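Local coordinates for protein sugar phosphate isomerase/epimerase (Parabacteroides distasonis, PDB 3L23) that binds a magnesium ion in a xylose isomerase-like TIM barrel and probably acts as a sugar phosphate isomerase or epimerase, at residues V80-T85 against E108-T113; C122-Q127 against I158-G163; Y98-T103 against A139-D144; A149-K154 against P208-F213. All blocks are in the same frame, centred on the assembly; numbering follows the deposited sequence.

Contact 1. Residues V80-T85 against E108-T113. With EDO (1,2-ethanediol), chain E.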
loop_
_atom_site.group_PDB
_atom_site.type_symbol
_atom_site.label_atom_id
_atom_site.label_comp_id
_atom_site.label_asym_id
_atom_site.label_seq_id
_atom_site.Cartn_x
_atom_site.Cartn_y
_atom_site.Cartn_z
ATOM N N VAL A 80 -6.501 -3.305 -0.019
ATOM C CA VAL A 80 -7.921 -3.431 0.112
ATOM C C VAL A 80 -8.437 -2.392 1.108
ATOM O O VAL A 80 -7.730 -2.010 2.033
ATOM C CB VAL A 80 -8.324 -4.840 0.605
ATOM C CG1 VAL A 80 -7.881 -5.917 -0.418
ATOM C CG2 VAL A 80 -7.740 -5.110 2.011
ATOM N N ASN A 81 -9.660 -1.935 0.918
ATOM C CA ASN A 81 -10.260 -0.988 1.849
ATOM C C ASN A 81 -11.625 -1.481 2.337
ATOM O O ASN A 81 -12.441 -1.884 1.499
ATOM C CB ASN A 81 -10.496 0.354 1.149
ATOM C CG ASN A 81 -9.246 1.150 0.953
ATOM O OD1 ASN A 81 -8.529 1.547 1.922
ATOM N ND2 ASN A 81 -8.948 1.382 -0.319
ATOM N N PRO A 82 -11.886 -1.460 3.657
ATOM C CA PRO A 82 -13.214 -1.840 4.153
ATOM C C PRO A 82 -14.400 -1.151 3.495
ATOM O O PRO A 82 -14.423 0.084 3.329
ATOM C CB PRO A 82 -13.154 -1.465 5.644
ATOM C CG PRO A 82 -11.716 -1.631 5.980
ATOM C CD PRO A 82 -10.957 -1.203 4.778
ATOM N N VAL A 83 -15.368 -1.978 3.121
ATOM C CA VAL A 83 -16.613 -1.513 2.530
ATOM C C VAL A 83 -17.771 -2.238 3.166
ATOM O O VAL A 83 -17.618 -3.340 3.694
ATOM C CB VAL A 83 -16.700 -1.760 0.986
ATOM C CG1 VAL A 83 -15.714 -0.880 0.195
ATOM C CG2 VAL A 83 -16.526 -3.236 0.664
ATOM N N ASP A 84 -18.926 -1.573 3.137
ATOM C CA ASP A 84 -20.179 -2.102 3.620
ATOM C C ASP A 84 -20.830 -2.723 2.384
ATOM O O ASP A 84 -21.314 -2.001 1.510
ATOM C CB ASP A 84 -21.029 -0.968 4.195
ATOM C CG ASP A 84 -22.412 -1.432 4.689
ATOM O OD1 ASP A 84 -22.876 -2.518 4.286
ATOM O OD2 ASP A 84 -23.033 -0.695 5.488
ATOM N N THR A 85 -20.864 -4.051 2.317
ATOM C CA THR A 85 -21.388 -4.723 1.127
ATOM C C THR A 85 -22.923 -4.610 0.932
ATOM O O THR A 85 -23.441 -5.066 -0.084
ATOM C CB THR A 85 -20.944 -6.208 1.056
ATOM O OG1 THR A 85 -21.347 -6.888 2.249
ATOM C CG2 THR A 85 -19.437 -6.314 0.875
ATOM N N GLU A 108 -16.248 -7.995 9.871
ATOM C CA GLU A 108 -16.854 -8.887 8.874
ATOM C C GLU A 108 -16.140 -8.779 7.523
ATOM O O GLU A 108 -15.888 -9.785 6.844
ATOM C CB GLU A 108 -18.349 -8.563 8.758
ATOM C CG GLU A 108 -19.122 -9.283 7.650
ATOM C CD GLU A 108 -20.633 -9.004 7.690
ATOM O OE1 GLU A 108 -21.145 -8.451 8.686
ATOM O OE2 GLU A 108 -21.321 -9.361 6.711
ATOM N N TYR A 109 -15.806 -7.550 7.133
ATOM C CA TYR A 109 -15.044 -7.312 5.930
ATOM C C TYR A 109 -13.690 -7.975 6.028
ATOM O O TYR A 109 -13.267 -8.660 5.101
ATOM C CB TYR A 109 -14.822 -5.811 5.690
ATOM C CG TYR A 109 -13.967 -5.563 4.490
ATOM C CD1 TYR A 109 -14.524 -5.495 3.219
ATOM C CD2 TYR A 109 -12.601 -5.439 4.611
ATOM C CE1 TYR A 109 -13.746 -5.337 2.115
ATOM C CE2 TYR A 109 -11.845 -5.266 3.524
ATOM C CZ TYR A 109 -12.411 -5.190 2.284
ATOM O OH TYR A 109 -11.559 -5.049 1.198
ATOM N N TRP A 110 -12.989 -7.756 7.131
ATOM C CA TRP A 110 -11.636 -8.298 7.246
ATOM C C TRP A 110 -11.643 -9.838 7.235
ATOM O O TRP A 110 -10.777 -10.446 6.612
ATOM C CB TRP A 110 -10.890 -7.746 8.477
ATOM C CG TRP A 110 -10.431 -6.341 8.237
ATOM C CD1 TRP A 110 -10.786 -5.250 8.926
ATOM C CD2 TRP A 110 -9.540 -5.898 7.195
ATOM N NE1 TRP A 110 -10.197 -4.131 8.397
ATOM C CE2 TRP A 110 -9.414 -4.501 7.328
ATOM C CE3 TRP A 110 -8.839 -6.553 6.171
ATOM C CZ2 TRP A 110 -8.597 -3.749 6.490
ATOM C CZ3 TRP A 110 -8.059 -5.821 5.327
ATOM C CH2 TRP A 110 -7.940 -4.421 5.491
ATOM N N LYS A 111 -12.601 -10.448 7.914
ATOM C CA LYS A 111 -12.690 -11.916 7.926
ATOM C C LYS A 111 -12.828 -12.486 6.495
ATOM O O LYS A 111 -12.035 -13.336 6.088
ATOM C CB LYS A 111 -13.841 -12.408 8.804
ATOM C CG LYS A 111 -13.938 -13.933 8.824
ATOM C CD LYS A 111 -14.810 -14.439 9.924
ATOM C CE LYS A 111 -14.894 -15.997 9.914
ATOM N NZ LYS A 111 -15.914 -16.421 10.836
ATOM N N ALA A 112 -13.806 -11.987 5.749
ATOM C CA ALA A 112 -14.059 -12.459 4.370
ATOM C C ALA A 112 -12.896 -12.159 3.442
ATOM O O ALA A 112 -12.501 -12.997 2.638
ATOM C CB ALA A 112 -15.307 -11.822 3.846
ATOM N N THR A 113 -12.351 -10.951 3.532
ATOM C CA THR A 113 -11.236 -10.541 2.694
ATOM C C THR A 113 -9.949 -11.322 3.004
ATOM O O THR A 113 -9.259 -11.771 2.079
ATOM C CB THR A 113 -11.044 -9.026 2.858
ATOM O OG1 THR A 113 -12.295 -8.407 2.510
ATOM C CG2 THR A 113 -9.883 -8.478 1.985
HETATM C C1 EDO E . -15.578 -8.111 0.552
HETATM O O1 EDO E . -14.885 -9.261 1.017
HETATM C C2 EDO E . -14.762 -7.560 -0.597
HETATM O O2 EDO E . -15.556 -6.791 -1.497
#
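In this TIM barrel, the loop that leaves strand 74-79 turns outward over helix 103-119, and Y109 of the helix meets P82 of the loop face-on. P82 CA sits over the middle of the phenol ring, 3.6 Å from its centroid and 9° off the normal, a CH-pi contact. The opposite face of the ring is covered from within the helix by T113 OG1, which also donates to Y109 O at 2.8 Å. With CG anti to the backbone N (chi1 177°), the Y109 ring lies flat against the loop backbone and carries its hydroxyl to V80, OH standing 3.3 Å from V80 CB. V83 adds CG2 against Y109 CE1 at 3.8 Å. V80 CG2 meets the W110 indole obliquely, 3.4 Å from W110 CZ3, while P82 CG approaches the same indole, also obliquely, 3.8 Å from NE1. An ethanediol molecule, probably from the crystallisation liquor, donates a hydrogen bond from O1 to T113 OG1 (3.1 Å) and lies beside Y109 CE1. The W110 side chain also packs on A149 and I153 of helix 136-155. The apolar layer of aromatic, proline and valine groups thus joins a beta-alpha loop to the next helix of a TIM barrel.

Contact 2. Residues C122-Q127 against I158-G163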
loop_
_atom_site.group_PDB
_atom_site.type_symbol
_atom_site.label_atom_id
_atom_site.label_comp_id
_atom_site.label_asym_id
_atom_site.label_seq_id
_atom_site.Cartn_x
_atom_site.Cartn_y
_atom_site.Cartn_z
ATOM N N CYS A 122 -1.333 -14.846 -0.493
ATOM C CA CYS A 122 -0.837 -13.511 -0.412
ATOM C C CYS A 122 -0.156 -13.290 0.950
ATOM O O CYS A 122 -0.740 -13.589 2.020
ATOM C CB CYS A 122 -2.035 -12.606 -0.683
ATOM S SG CYS A 122 -1.637 -11.046 -1.137
ATOM N N LYS A 123 1.090 -12.836 0.941
ATOM C CA LYS A 123 1.847 -12.651 2.191
ATOM C C LYS A 123 1.390 -11.457 3.040
ATOM O O LYS A 123 1.347 -11.557 4.289
ATOM C CB LYS A 123 3.346 -12.561 1.884
ATOM C CG LYS A 123 4.180 -12.167 3.086
ATOM C CD LYS A 123 5.642 -12.309 2.846
ATOM C CE LYS A 123 6.406 -12.038 4.134
ATOM N NZ LYS A 123 7.843 -12.407 4.025
ATOM N N TYR A 124 1.137 -10.326 2.363
ATOM C CA TYR A 124 0.675 -9.096 2.985
ATOM C C TYR A 124 -0.733 -8.710 2.541
ATOM O O TYR A 124 -1.053 -8.814 1.364
ATOM C CB TYR A 124 1.602 -7.950 2.617
ATOM C CG TYR A 124 3.082 -8.171 2.888
ATOM C CD1 TYR A 124 3.597 -7.989 4.138
ATOM C CD2 TYR A 124 3.950 -8.497 1.857
ATOM C CE1 TYR A 124 4.937 -8.135 4.394
ATOM C CE2 TYR A 124 5.307 -8.667 2.091
ATOM C CZ TYR A 124 5.795 -8.473 3.359
ATOM O OH TYR A 124 7.137 -8.650 3.600
ATOM N N LEU A 125 -1.523 -8.226 3.501
ATOM C CA LEU A 125 -2.855 -7.647 3.276
ATOM C C LEU A 125 -2.809 -6.259 3.913
ATOM O O LEU A 125 -2.551 -6.125 5.119
ATOM C CB LEU A 125 -3.935 -8.526 3.905
ATOM C CG LEU A 125 -5.372 -8.164 3.546
ATOM C CD1 LEU A 125 -5.620 -8.165 2.049
ATOM C CD2 LEU A 125 -6.374 -9.091 4.288
ATOM N N ILE A 126 -3.043 -5.229 3.095
ATOM C CA ILE A 126 -2.730 -3.837 3.459
ATOM C C ILE A 126 -3.896 -2.894 3.141
ATOM O O ILE A 126 -4.487 -2.968 2.074
ATOM C CB ILE A 126 -1.458 -3.356 2.727
ATOM C CG1 ILE A 126 -0.230 -4.164 3.174
ATOM C CG2 ILE A 126 -1.222 -1.853 2.923
ATOM C CD1 ILE A 126 1.089 -3.992 2.406
ATOM N N GLN A 127 -4.244 -2.045 4.111
ATOM C CA GLN A 127 -5.221 -0.958 3.946
ATOM C C GLN A 127 -4.461 0.299 3.528
ATOM O O GLN A 127 -3.556 0.727 4.248
ATOM C CB GLN A 127 -5.972 -0.683 5.233
ATOM C CG GLN A 127 -6.918 0.481 5.080
ATOM C CD GLN A 127 -7.801 0.630 6.265
ATOM O OE1 GLN A 127 -8.140 -0.371 6.924
ATOM N NE2 GLN A 127 -8.208 1.874 6.557
ATOM N N ILE A 158 -3.214 -15.290 7.563
ATOM C CA ILE A 158 -2.211 -14.347 7.071
ATOM C C ILE A 158 -1.398 -13.859 8.271
ATOM O O ILE A 158 -1.810 -12.958 8.983
ATOM C CB ILE A 158 -2.880 -13.195 6.298
ATOM C CG1 ILE A 158 -3.703 -13.780 5.126
ATOM C CG2 ILE A 158 -1.853 -12.212 5.768
ATOM C CD1 ILE A 158 -4.386 -12.737 4.244
ATOM N N ALA A 159 -0.254 -14.502 8.493
ATOM C CA ALA A 159 0.523 -14.340 9.710
ATOM C C ALA A 159 1.058 -12.938 9.929
ATOM O O ALA A 159 1.353 -12.554 11.062
ATOM C CB ALA A 159 1.663 -15.313 9.713
ATOM N N THR A 160 1.248 -12.193 8.852
ATOM C CA THR A 160 1.725 -10.796 8.959
ATOM C C THR A 160 0.748 -9.816 9.615
ATOM O O THR A 160 1.154 -8.731 10.014
ATOM C CB THR A 160 2.133 -10.234 7.586
ATOM O OG1 THR A 160 1.059 -10.413 6.649
ATOM C CG2 THR A 160 3.405 -10.917 7.084
ATOM N N GLY A 161 -0.519 -10.189 9.739
ATOM C CA GLY A 161 -1.509 -9.336 10.367
ATOM C C GLY A 161 -1.982 -8.190 9.479
ATOM O O GLY A 161 -2.263 -8.392 8.285
ATOM N N PHE A 162 -2.035 -6.992 10.065
ATOM C CA PHE A 162 -2.596 -5.807 9.419
ATOM C C PHE A 162 -1.484 -4.868 8.965
ATOM O O PHE A 162 -0.660 -4.426 9.783
ATOM C CB PHE A 162 -3.540 -5.063 10.396
ATOM C CG PHE A 162 -4.142 -3.816 9.827
ATOM C CD1 PHE A 162 -5.328 -3.871 9.083
ATOM C CD2 PHE A 162 -3.534 -2.599 9.999
ATOM C CE1 PHE A 162 -5.901 -2.709 8.573
ATOM C CE2 PHE A 162 -4.110 -1.434 9.448
ATOM C CZ PHE A 162 -5.275 -1.510 8.744
ATOM N N GLY A 163 -1.432 -4.579 7.667
ATOM C CA GLY A 163 -0.502 -3.589 7.149
ATOM C C GLY A 163 -1.215 -2.304 6.802
ATOM O O GLY A 163 -2.359 -2.332 6.336
HETATM O O HOH W 1 1.750 -13.739 5.867
HETATM O O HOH W 2 -0.584 -8.417 6.192
#
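T160 OG1 donates to K123 O at 2.6 Å, in the plane of that carbonyl, just ahead of the point, along both segments, where strands 124-127 and 162-165 pair in parallel. Its chi1 of 53° sets OG1 between the backbone N and the carbonyl carbon, while CG2 comes to the Y124 ring, 4.2 Å from CD1. The same hydroxyl accepts from water 2, which also donates to G161 O and accepts from L125 N (2.9 Å), bridging strand 124-127 and the turn ahead of strand 162-165. Without the hydroxyl, as with an alanine here, K123 O would probably lose its side-chain donor and water 2 one of its partners. Farther along, G163 N donates to L125 O (3.2 Å) and Q127 N to G163 O (2.9 Å). A CB on G163 would run into I126 CG1. Extended from a CG anti to its backbone N (chi1 177°), Q127 lays OE1 in plane at the edge of the F162 ring, 3.6 Å from CZ, amide and ring planes 85° apart; its NE2 donates to M129 O. L125 CD2 and I158 CD1 meet crosswise at 4.2 Å. The chemistry implies a barrel seam closed by backbone bonds at one end and by a hydroxyl and water at the other.

Contact 3. Residues Y98-T103 against A139-D144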
loop_
_atom_site.group_PDB
_atom_site.type_symbol
_atom_site.label_atom_id
_atom_site.label_comp_id
_atom_site.label_asym_id
_atom_site.label_seq_id
_atom_site.Cartn_x
_atom_site.Cartn_y
_atom_site.Cartn_z
ATOM N N TYR A 98 -15.071 5.734 11.323
ATOM C CA TYR A 98 -14.971 4.587 12.188
ATOM C C TYR A 98 -15.741 4.943 13.452
ATOM O O TYR A 98 -15.861 6.116 13.855
ATOM C CB TYR A 98 -13.505 4.218 12.429
ATOM C CG TYR A 98 -12.832 3.472 11.302
ATOM C CD1 TYR A 98 -13.341 3.493 9.986
ATOM C CD2 TYR A 98 -11.659 2.756 11.539
ATOM C CE1 TYR A 98 -12.673 2.815 8.963
ATOM C CE2 TYR A 98 -11.011 2.081 10.546
ATOM C CZ TYR A 98 -11.527 2.108 9.253
ATOM O OH TYR A 98 -10.908 1.449 8.242
ATOM N N SER A 99 -16.350 3.941 14.040
ATOM C CA SER A 99 -17.099 4.114 15.253
ATOM C C SER A 99 -17.221 2.760 15.888
ATOM O O SER A 99 -16.959 1.756 15.248
ATOM C CB SER A 99 -18.521 4.641 14.992
ATOM O OG SER A 99 -19.269 3.693 14.228
ATOM N N LYS A 100 -17.647 2.741 17.143
ATOM C CA LYS A 100 -17.855 1.476 17.823
ATOM C C LYS A 100 -18.960 0.720 17.094
ATOM O O LYS A 100 -18.850 -0.487 16.866
ATOM C CB LYS A 100 -18.161 1.704 19.312
ATOM C CG LYS A 100 -16.913 2.241 20.045
ATOM C CD LYS A 100 -17.064 2.366 21.562
ATOM C CE LYS A 100 -17.899 3.538 21.940
ATOM N NZ LYS A 100 -18.057 3.710 23.406
ATOM N N GLU A 101 -19.997 1.446 16.682
ATOM C CA GLU A 101 -21.138 0.871 15.972
ATOM C C GLU A 101 -20.820 0.135 14.667
ATOM O O GLU A 101 -21.442 -0.902 14.413
ATOM C CB GLU A 101 -22.179 1.954 15.667
ATOM C CG GLU A 101 -22.902 2.488 16.896
ATOM N N VAL A 102 -19.892 0.652 13.839
ATOM C CA VAL A 102 -19.542 0.035 12.556
ATOM C C VAL A 102 -18.433 -0.997 12.684
ATOM O O VAL A 102 -18.105 -1.657 11.699
ATOM C CB VAL A 102 -19.078 1.090 11.486
ATOM C CG1 VAL A 102 -17.640 1.524 11.710
ATOM C CG2 VAL A 102 -19.196 0.548 10.015
ATOM N N THR A 103 -17.856 -1.154 13.881
ATOM C CA THR A 103 -16.737 -2.065 14.050
ATOM C C THR A 103 -17.085 -3.521 13.647
ATOM O O THR A 103 -16.309 -4.143 12.958
ATOM C CB THR A 103 -16.108 -1.974 15.453
ATOM O OG1 THR A 103 -15.511 -0.680 15.598
ATOM C CG2 THR A 103 -15.005 -3.033 15.630
ATOM N N ALA A 139 -8.198 9.181 16.328
ATOM C CA ALA A 139 -7.032 8.409 15.973
ATOM C C ALA A 139 -6.881 7.186 16.864
ATOM O O ALA A 139 -6.523 6.093 16.390
ATOM C CB ALA A 139 -5.742 9.283 16.032
ATOM N N LYS A 140 -7.130 7.372 18.159
ATOM C CA LYS A 140 -7.078 6.259 19.106
ATOM C C LYS A 140 -7.970 5.113 18.672
ATOM O O LYS A 140 -7.520 3.972 18.583
ATOM C CB LYS A 140 -7.499 6.713 20.496
ATOM C CG LYS A 140 -6.545 7.631 21.199
ATOM C CD LYS A 140 -7.088 7.974 22.559
ATOM C CE LYS A 140 -6.346 9.090 23.235
ATOM N NZ LYS A 140 -7.019 9.414 24.518
ATOM N N LEU A 141 -9.239 5.417 18.413
ATOM C CA LEU A 141 -10.217 4.412 18.011
ATOM C C LEU A 141 -9.817 3.735 16.720
ATOM O O LEU A 141 -9.938 2.511 16.603
ATOM C CB LEU A 141 -11.637 5.033 17.896
ATOM C CG LEU A 141 -12.758 4.045 17.554
ATOM C CD1 LEU A 141 -12.912 2.947 18.631
ATOM C CD2 LEU A 141 -14.061 4.758 17.389
ATOM N N VAL A 142 -9.276 4.491 15.767
ATOM C CA VAL A 142 -8.809 3.880 14.535
ATOM C C VAL A 142 -7.687 2.880 14.841
ATOM O O VAL A 142 -7.676 1.724 14.325
ATOM C CB VAL A 142 -8.366 4.938 13.503
ATOM C CG1 VAL A 142 -7.487 4.275 12.447
ATOM C CG2 VAL A 142 -9.584 5.670 12.897
ATOM N N CYS A 143 -6.757 3.271 15.700
ATOM C CA CYS A 143 -5.687 2.342 16.093
ATOM C C CYS A 143 -6.202 1.041 16.741
ATOM O O CYS A 143 -5.728 -0.046 16.423
ATOM C CB CYS A 143 -4.699 3.006 17.029
ATOM S SG CYS A 143 -3.777 4.328 16.232
ATOM N N ASP A 144 -7.180 1.151 17.629
ATOM C CA ASP A 144 -7.758 -0.017 18.251
ATOM C C ASP A 144 -8.399 -0.928 17.202
ATOM O O ASP A 144 -8.318 -2.156 17.305
ATOM C CB ASP A 144 -8.833 0.414 19.244
ATOM C CG ASP A 144 -8.275 1.132 20.445
ATOM O OD1 ASP A 144 -7.095 0.900 20.777
ATOM O OD2 ASP A 144 -9.047 1.868 21.109
#
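Y98 and V142 meet at about a right angle, the tyrosine ring coming from the loop before helix 103-119 and the valine from helix 136-155. Contact is made by one methyl: V142 CG2 lies 3.8 Å from Y98 CD2, oblique to the ring. The valine holds CG1 anti to its backbone N (chi1 162°), which leaves CG2 on the side of the backbone N and facing the tyrosine. From the loop side, the Y98 side chain sets off toward the helix, and its hydroxyl ends in a hydrogen bond with Q127 NE2, while I145 and F146 of the same helix also touch it. The ring is therefore held at its polar end by the barrel strand and along its flank by the helix.

One residue earlier in the helix, L141 meets mainly the loop backbone. Its CD2 rests 3.8 Å from S99 CA and comes within 4.1 Å of K100 N, and its other methyl, CD1, approaches the aliphatic stem of K100, 4.3 Å from CG. S99 turns its own side chain from the helix and works inside the loop: OG accepts from V102 N at 3.1 Å in an ST motif, and S99 O takes a hydrogen bond from T103 OG1 at 2.9 Å. These bonds brace the turn of K100-T103 as the chain enters helix 103-119. Across the interface the contacts are van der Waals ones made by methyl groups, so position here rests on packing and not on bonding direction, while polar bonds fix the loop from within and Y98 OH from the barrel.

Contact 4. Residues A149-K154 against P208-F213. With EDO (1,2-ethanediol), chain G.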
loop_
_atom_site.group_PDB
_atom_site.type_symbol
_atom_site.label_atom_id
_atom_site.label_comp_id
_atom_site.label_asym_id
_atom_site.label_seq_id
_atom_site.Cartn_x
_atom_site.Cartn_y
_atom_site.Cartn_z
ATOM N N ALA A 149 -8.365 -5.712 13.732
ATOM C CA ALA A 149 -8.341 -6.222 12.340
ATOM C C ALA A 149 -7.223 -7.229 12.173
ATOM O O ALA A 149 -7.405 -8.264 11.544
ATOM C CB ALA A 149 -8.193 -5.073 11.297
ATOM N N SER A 150 -6.059 -6.932 12.752
ATOM C CA SER A 150 -4.918 -7.830 12.668
ATOM C C SER A 150 -5.244 -9.192 13.248
ATOM O O SER A 150 -4.889 -10.218 12.649
ATOM C CB SER A 150 -3.721 -7.210 13.379
ATOM O OG SER A 150 -2.680 -8.148 13.486
ATOM N N ASP A 151 -5.931 -9.215 14.403
ATOM C CA ASP A 151 -6.344 -10.468 15.034
ATOM C C ASP A 151 -7.243 -11.278 14.101
ATOM O O ASP A 151 -7.089 -12.500 13.971
ATOM C CB ASP A 151 -7.106 -10.235 16.348
ATOM C CG ASP A 151 -6.256 -9.635 17.459
ATOM O OD1 ASP A 151 -5.022 -9.601 17.384
ATOM O OD2 ASP A 151 -6.873 -9.221 18.472
ATOM N N VAL A 152 -8.192 -10.594 13.455
ATOM C CA VAL A 152 -9.086 -11.235 12.487
ATOM C C VAL A 152 -8.315 -11.801 11.275
ATOM O O VAL A 152 -8.561 -12.916 10.851
ATOM C CB VAL A 152 -10.169 -10.248 12.010
ATOM C CG1 VAL A 152 -10.960 -10.826 10.843
ATOM C CG2 VAL A 152 -11.071 -9.889 13.179
ATOM N N ILE A 153 -7.387 -11.022 10.762
ATOM C CA ILE A 153 -6.570 -11.384 9.582
ATOM C C ILE A 153 -5.669 -12.591 9.869
ATOM O O ILE A 153 -5.602 -13.533 9.074
ATOM C CB ILE A 153 -5.736 -10.181 9.121
ATOM C CG1 ILE A 153 -6.681 -9.065 8.591
ATOM C CG2 ILE A 153 -4.747 -10.559 8.044
ATOM C CD1 ILE A 153 -6.007 -7.679 8.429
ATOM N N LYS A 154 -5.008 -12.577 11.022
ATOM C CA LYS A 154 -4.128 -13.703 11.395
ATOM C C LYS A 154 -4.894 -14.996 11.583
ATOM O O LYS A 154 -4.386 -16.079 11.243
ATOM C CB LYS A 154 -3.325 -13.378 12.659
ATOM C CG LYS A 154 -2.297 -12.286 12.504
ATOM C CD LYS A 154 -1.318 -12.275 13.660
ATOM C CE LYS A 154 -0.334 -11.108 13.566
ATOM N NZ LYS A 154 0.742 -11.236 14.588
ATOM N N PRO A 208 2.961 -3.275 17.934
ATOM C CA PRO A 208 3.931 -3.722 16.917
ATOM C C PRO A 208 3.903 -5.201 16.575
ATOM O O PRO A 208 4.416 -5.580 15.512
ATOM C CB PRO A 208 5.288 -3.396 17.538
ATOM C CG PRO A 208 5.017 -2.441 18.609
ATOM C CD PRO A 208 3.641 -2.746 19.124
ATOM N N SER A 209 3.303 -6.016 17.417
ATOM C CA SER A 209 3.193 -7.443 17.164
ATOM C C SER A 209 1.991 -7.731 16.270
ATOM O O SER A 209 1.784 -8.866 15.858
ATOM C CB SER A 209 3.052 -8.229 18.469
ATOM O OG SER A 209 1.755 -8.062 19.043
ATOM N N LYS A 210 1.183 -6.709 16.013
ATOM C CA LYS A 210 -0.050 -6.867 15.225
ATOM C C LYS A 210 -0.153 -6.032 13.923
ATOM O O LYS A 210 -0.762 -6.495 12.941
ATOM C CB LYS A 210 -1.230 -6.485 16.079
ATOM C CG LYS A 210 -1.370 -7.303 17.319
ATOM C CD LYS A 210 -2.603 -6.904 18.124
ATOM C CE LYS A 210 -2.629 -7.615 19.468
ATOM N NZ LYS A 210 -3.427 -8.786 19.495
ATOM N N VAL A 211 0.408 -4.816 13.945
ATOM C CA VAL A 211 0.282 -3.828 12.844
ATOM C C VAL A 211 1.658 -3.425 12.367
ATOM O O VAL A 211 2.535 -3.157 13.186
ATOM C CB VAL A 211 -0.452 -2.580 13.349
ATOM C CG1 VAL A 211 -0.420 -1.408 12.348
ATOM C CG2 VAL A 211 -1.907 -2.945 13.798
ATOM N N TYR A 212 1.829 -3.394 11.046
ATOM C CA TYR A 212 3.074 -2.919 10.439
ATOM C C TYR A 212 2.683 -1.917 9.374
ATOM O O TYR A 212 1.505 -1.787 8.988
ATOM C CB TYR A 212 3.905 -4.067 9.815
ATOM C CG TYR A 212 3.179 -4.719 8.664
ATOM C CD1 TYR A 212 2.254 -5.736 8.888
ATOM C CD2 TYR A 212 3.416 -4.333 7.343
ATOM C CE1 TYR A 212 1.547 -6.307 7.822
ATOM C CE2 TYR A 212 2.708 -4.868 6.292
ATOM C CZ TYR A 212 1.781 -5.867 6.532
ATOM O OH TYR A 212 1.066 -6.384 5.465
ATOM N N PHE A 213 3.689 -1.227 8.871
ATOM C CA PHE A 213 3.506 -0.159 7.927
ATOM C C PHE A 213 4.210 -0.404 6.586
ATOM O O PHE A 213 5.349 -0.924 6.533
ATOM C CB PHE A 213 3.973 1.179 8.566
ATOM C CG PHE A 213 3.101 1.606 9.728
ATOM C CD1 PHE A 213 3.270 1.103 10.969
ATOM C CD2 PHE A 213 2.024 2.454 9.518
ATOM C CE1 PHE A 213 2.407 1.427 12.010
ATOM C CE2 PHE A 213 1.145 2.796 10.557
ATOM C CZ PHE A 213 1.335 2.291 11.787
HETATM C C1 EDO G . -6.838 -6.416 19.903
HETATM O O1 EDO G . -6.547 -7.699 20.465
HETATM C C2 EDO G . -6.027 -5.374 20.641
HETATM O O2 EDO G . -4.636 -5.711 20.627
#
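This is a polar surface contact in which the side of helix 136-155 that faces the barrel, and its exposed border, grip the chain just before it enters barrel strand 211-216. Three bonds link them, all centred on S209 and K210. S150 OG donates to K210 O at 2.6 Å, reaching it from the side with a C=O...donor angle of 116° and somewhat tilted from the carbonyl plane. The serine is turned with OG anti to its backbone N (chi1 171°), which also brings OG to 3.4 Å from K210 CB.

On one flank of S150, D151 forms a salt bridge with K210: NZ lies 2.8 Å from OD1, on the syn lone pair of that oxygen. The lysine runs extended as far as CE and then bends at its last torsion (chi4 -97°), which swings NZ onto the carboxylate. D151 OD2 is taken up by O1 of an ethanediol, at 2.5 Å, probably a molecule of the crystallisation liquor. Shortening K210 to an alanine removes the ammonium group and would probably leave the D151 carboxylate without its charged mate.

K154, one helical turn on from S150, stretches out so that NZ donates to S209 O at 2.9 Å, nearly in line with the carbonyl bond. K154 NZ and K210 NZ, like charges, stay 6.9 Å apart. Successive carbonyls are thus held by a lysine and a hydroxyl, so the chain entry to the strand is fixed through its backbone, and the salt bridge lies on the exposed side.

All four contacts lie in one sector of the TIM barrel, their centres about 7 to 19 Å apart. Contact 2 lies within the barrel sheet, pairing strands 124-127 and 162-165; contact 4, about 7 Å away between centres, continues it, since F162 bonds through its backbone to K210 and Y212 at strand 211-216. Contacts 3 and 4 share helix 136-155, and W110 of contact 1 packs on that helix and on F162. Along the chain, contact 1 closes before contacts 2 and 4 open and contact 3 before contact 4, whereas contact 3 crosses contacts 1 and 2, and contact 2 crosses contact 4. Loops, helices and strands are thereby interlocked around the wall that carries the magnesium ligands H165 and D216.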